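Local coordinates for ssDNA binding protein (Aeropyrum pernix, PDB 4PSN) that binds single-stranded DNA, probably entrapping the strand in a tunnel system formed between its subunits, at residues 23-28 with 44-49. Residues are numbered along the deposited sequence; the frame is centred on the assembly and turned at random.
Sequences RVLFAQ and AMAAGN
The helical turns that set Ala44, Ala46 and Ala47 against Leu25 and Phe26 are held by backbone bonds, the shortest of them from Asn49 N to Met45 O at 2.8 Å. No hydrogen bond crosses between 23-28 and 44-49, and the side chains meet by apolar packing, partly against the backbone of 44-49. Leu25 reaches over with one branch: CG lies anti to the backbone N (chi1 -171°) and CD2 prolongs the chain, which carries this methyl into the angle between the methyls of Ala46 and Ala47. Leu25 CD2 lies 3.8 Å from Ala47 CB and 4.0 Å from Ala46 CB. Leu25 CD2 is equally 3.8 Å from Ala47 N, against the backbone. One turn nearer the start of 44-49, Phe26 brings the far end of its ring to Ala44, with Phe26 CZ 3.8 Å from Ala44 N and 4.1 Å from Ala44 CB. The ring end thus rests on the backbone as much as on the methyl, and the Phe26 side chain also touches Asn40 and Val43. An alanine in place of Phe26 would probably leave a gap beside Ala44 and strip Val43 of part of its apolar cover. Ala46 also packs on Ile83 and Phe85 of strand 83-97, while Gln28 bonds to Tyr76 OH and Thr6 O. Toward the second subunit, Ala44 meets Asn203 and Gly48 O bonds to Thr170 OG1, both of that subunit. With Ala46 and Ala47 facing helix 17-28 and Ala44 touching from the flank, the short segments run roughly antiparallel at 148°, axes 9.7 Å apart, as a helix pair packed against the three-stranded antiparallel sheet of an alpha+beta domain in the ThermoDBP-related family.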
ATOM      1  N   ARG C  23      -2.804 -12.919  -3.153  1.00 22.34           N
ATOM      2  CA  ARG C  23      -2.190 -11.829  -3.908  1.00 28.21           C
ATOM      3  C   ARG C  23      -0.720 -11.591  -3.565  1.00 31.27           C
ATOM      4  O   ARG C  23       0.099 -11.345  -4.454  1.00 28.34           O
ATOM      5  CB  ARG C  23      -3.005 -10.541  -3.761  1.00 26.32           C
ATOM      6  CG  ARG C  23      -4.310 -10.616  -4.536  1.00 35.57           C
ATOM      7  CD  ARG C  23      -5.198  -9.412  -4.282  1.00 45.12           C
ATOM      8  NE  ARG C  23      -6.499  -9.572  -4.927  1.00 52.91           N
ATOM      9  CZ  ARG C  23      -7.566  -8.830  -4.648  1.00 57.25           C
ATOM     10  NH1 ARG C  23      -7.488  -7.877  -3.731  1.00 59.61           N
ATOM     11  NH2 ARG C  23      -8.711  -9.045  -5.280  1.00 54.88           N
ATOM     12  N   VAL C  24      -0.392 -11.663  -2.276  1.00 29.47           N
ATOM     13  CA  VAL C  24       0.980 -11.488  -1.832  1.00 27.55           C
ATOM     14  C   VAL C  24       1.880 -12.625  -2.352  1.00 28.59           C
ATOM     15  O   VAL C  24       3.015 -12.389  -2.774  1.00 28.00           O
ATOM     16  CB  VAL C  24       1.062 -11.387  -0.290  1.00 26.95           C
ATOM     17  CG1 VAL C  24       2.513 -11.434   0.187  1.00 27.63           C
ATOM     18  CG2 VAL C  24       0.352 -10.113   0.211  1.00 27.93           C
ATOM     19  N   LEU C  25       1.378 -13.857  -2.327  1.00 25.04           N
ATOM     20  CA  LEU C  25       2.186 -14.989  -2.781  1.00 28.66           C
ATOM     21  C   LEU C  25       2.480 -14.865  -4.272  1.00 29.44           C
ATOM     22  O   LEU C  25       3.597 -15.122  -4.724  1.00 33.88           O
ATOM     23  CB  LEU C  25       1.491 -16.315  -2.502  1.00 22.96           C
ATOM     24  CG  LEU C  25       2.377 -17.531  -2.761  1.00 27.80           C
ATOM     25  CD1 LEU C  25       3.586 -17.479  -1.830  1.00 32.83           C
ATOM     26  CD2 LEU C  25       1.602 -18.824  -2.541  1.00 24.23           C
ATOM     27  N   PHE C  26       1.470 -14.469  -5.036  1.00 23.91           N
ATOM     28  CA  PHE C  26       1.666 -14.264  -6.458  1.00 27.33           C
ATOM     29  C   PHE C  26       2.667 -13.141  -6.732  1.00 26.16           C
ATOM     30  O   PHE C  26       3.501 -13.263  -7.619  1.00 30.57           O
ATOM     31  CB  PHE C  26       0.337 -14.003  -7.166  1.00 25.21           C
ATOM     32  CG  PHE C  26      -0.300 -15.246  -7.731  1.00 32.00           C
ATOM     33  CD1 PHE C  26       0.152 -15.787  -8.933  1.00 34.81           C
ATOM     34  CD2 PHE C  26      -1.355 -15.866  -7.071  1.00 31.16           C
ATOM     35  CE1 PHE C  26      -0.424 -16.934  -9.456  1.00 32.72           C
ATOM     36  CE2 PHE C  26      -1.942 -17.007  -7.588  1.00 35.19           C
ATOM     37  CZ  PHE C  26      -1.471 -17.547  -8.790  1.00 36.21           C
ATOM     38  N   ALA C  27       2.579 -12.053  -5.977  1.00 30.20           N
ATOM     39  CA  ALA C  27       3.498 -10.928  -6.162  1.00 32.94           C
ATOM     40  C   ALA C  27       4.934 -11.345  -5.875  1.00 33.30           C
ATOM     41  O   ALA C  27       5.855 -10.962  -6.599  1.00 37.74           O
ATOM     42  CB  ALA C  27       3.104  -9.755  -5.287  1.00 34.57           C
ATOM     43  N   GLN C  28       5.122 -12.141  -4.825  1.00 25.95           N
ATOM     44  CA  GLN C  28       6.452 -12.577  -4.428  1.00 26.98           C
ATOM     45  C   GLN C  28       7.050 -13.610  -5.377  1.00 30.58           C
ATOM     46  O   GLN C  28       8.266 -13.730  -5.480  1.00 34.03           O
ATOM     47  CB  GLN C  28       6.436 -13.143  -2.999  1.00 27.29           C
ATOM     48  CG  GLN C  28       6.152 -12.102  -1.909  1.00 25.28           C
ATOM     49  CD  GLN C  28       6.405 -12.650  -0.526  1.00 30.99           C
ATOM     50  OE1 GLN C  28       6.537 -13.858  -0.346  1.00 34.60           O
ATOM     51  NE2 GLN C  28       6.498 -11.767   0.459  1.00 27.71           N
ATOM     52  N   ALA C  44      -1.076 -21.027  -7.278  1.00 28.61           N
ATOM     53  CA  ALA C  44      -2.494 -20.981  -6.921  1.00 28.71           C
ATOM     54  C   ALA C  44      -2.825 -22.070  -5.905  1.00 31.10           C
ATOM     55  O   ALA C  44      -3.590 -21.845  -4.966  1.00 29.33           O
ATOM     56  CB  ALA C  44      -3.382 -21.120  -8.163  1.00 26.23           C
HETATM   57  N   MSE C  45      -2.229 -23.244  -6.079  1.00 29.19           N
HETATM   58  CA  MSE C  45      -2.503 -24.368  -5.189  1.00 31.66           C
HETATM   59  C   MSE C  45      -1.845 -24.196  -3.842  1.00 30.19           C
HETATM   60  O   MSE C  45      -2.425 -24.530  -2.804  1.00 28.62           O
HETATM   61  CB  MSE C  45      -2.033 -25.674  -5.804  1.00 30.73           C
HETATM   62  CG  MSE C  45      -2.898 -26.156  -6.953  1.00 43.54           C
HETATM   63 SE   MSE C  45      -2.084 -27.756  -7.729  1.00128.39          SE
HETATM   64  CE  MSE C  45      -1.337 -28.516  -6.087  1.00 56.74           C
ATOM     65  N   ALA C  46      -0.615 -23.701  -3.862  1.00 26.34           N
ATOM     66  CA  ALA C  46       0.082 -23.389  -2.619  1.00 27.27           C
ATOM     67  C   ALA C  46      -0.735 -22.410  -1.778  1.00 24.74           C
ATOM     68  O   ALA C  46      -0.948 -22.620  -0.581  1.00 27.13           O
ATOM     69  CB  ALA C  46       1.479 -22.826  -2.913  1.00 25.08           C
ATOM     70  N   ALA C  47      -1.199 -21.340  -2.405  1.00 26.14           N
ATOM     71  CA  ALA C  47      -1.968 -20.330  -1.686  1.00 23.64           C
ATOM     72  C   ALA C  47      -3.310 -20.894  -1.222  1.00 26.97           C
ATOM     73  O   ALA C  47      -3.758 -20.617  -0.102  1.00 24.71           O
ATOM     74  CB  ALA C  47      -2.189 -19.114  -2.556  1.00 21.29           C
ATOM     75  N   GLY C  48      -3.957 -21.675  -2.084  1.00 24.16           N
ATOM     76  CA  GLY C  48      -5.230 -22.287  -1.735  1.00 22.98           C
ATOM     77  C   GLY C  48      -5.137 -23.260  -0.570  1.00 25.93           C
ATOM     78  O   GLY C  48      -5.980 -23.247   0.335  1.00 30.20           O
ATOM     79  N   ASN C  49      -4.125 -24.122  -0.596  1.00 25.45           N
ATOM     80  CA  ASN C  49      -3.841 -25.009   0.533  1.00 27.10           C
ATOM     81  C   ASN C  49      -3.557 -24.255   1.828  1.00 29.83           C
ATOM     82  O   ASN C  49      -4.052 -24.626   2.896  1.00 31.27           O
ATOM     83  CB  ASN C  49      -2.634 -25.905   0.224  1.00 39.42           C
ATOM     84  CG  ASN C  49      -2.929 -26.937  -0.850  1.00 48.68           C
ATOM     85  OD1 ASN C  49      -4.092 -27.244  -1.125  1.00 50.70           O
ATOM     86  ND2 ASN C  49      -1.876 -27.479  -1.463  1.00 47.42           N
TER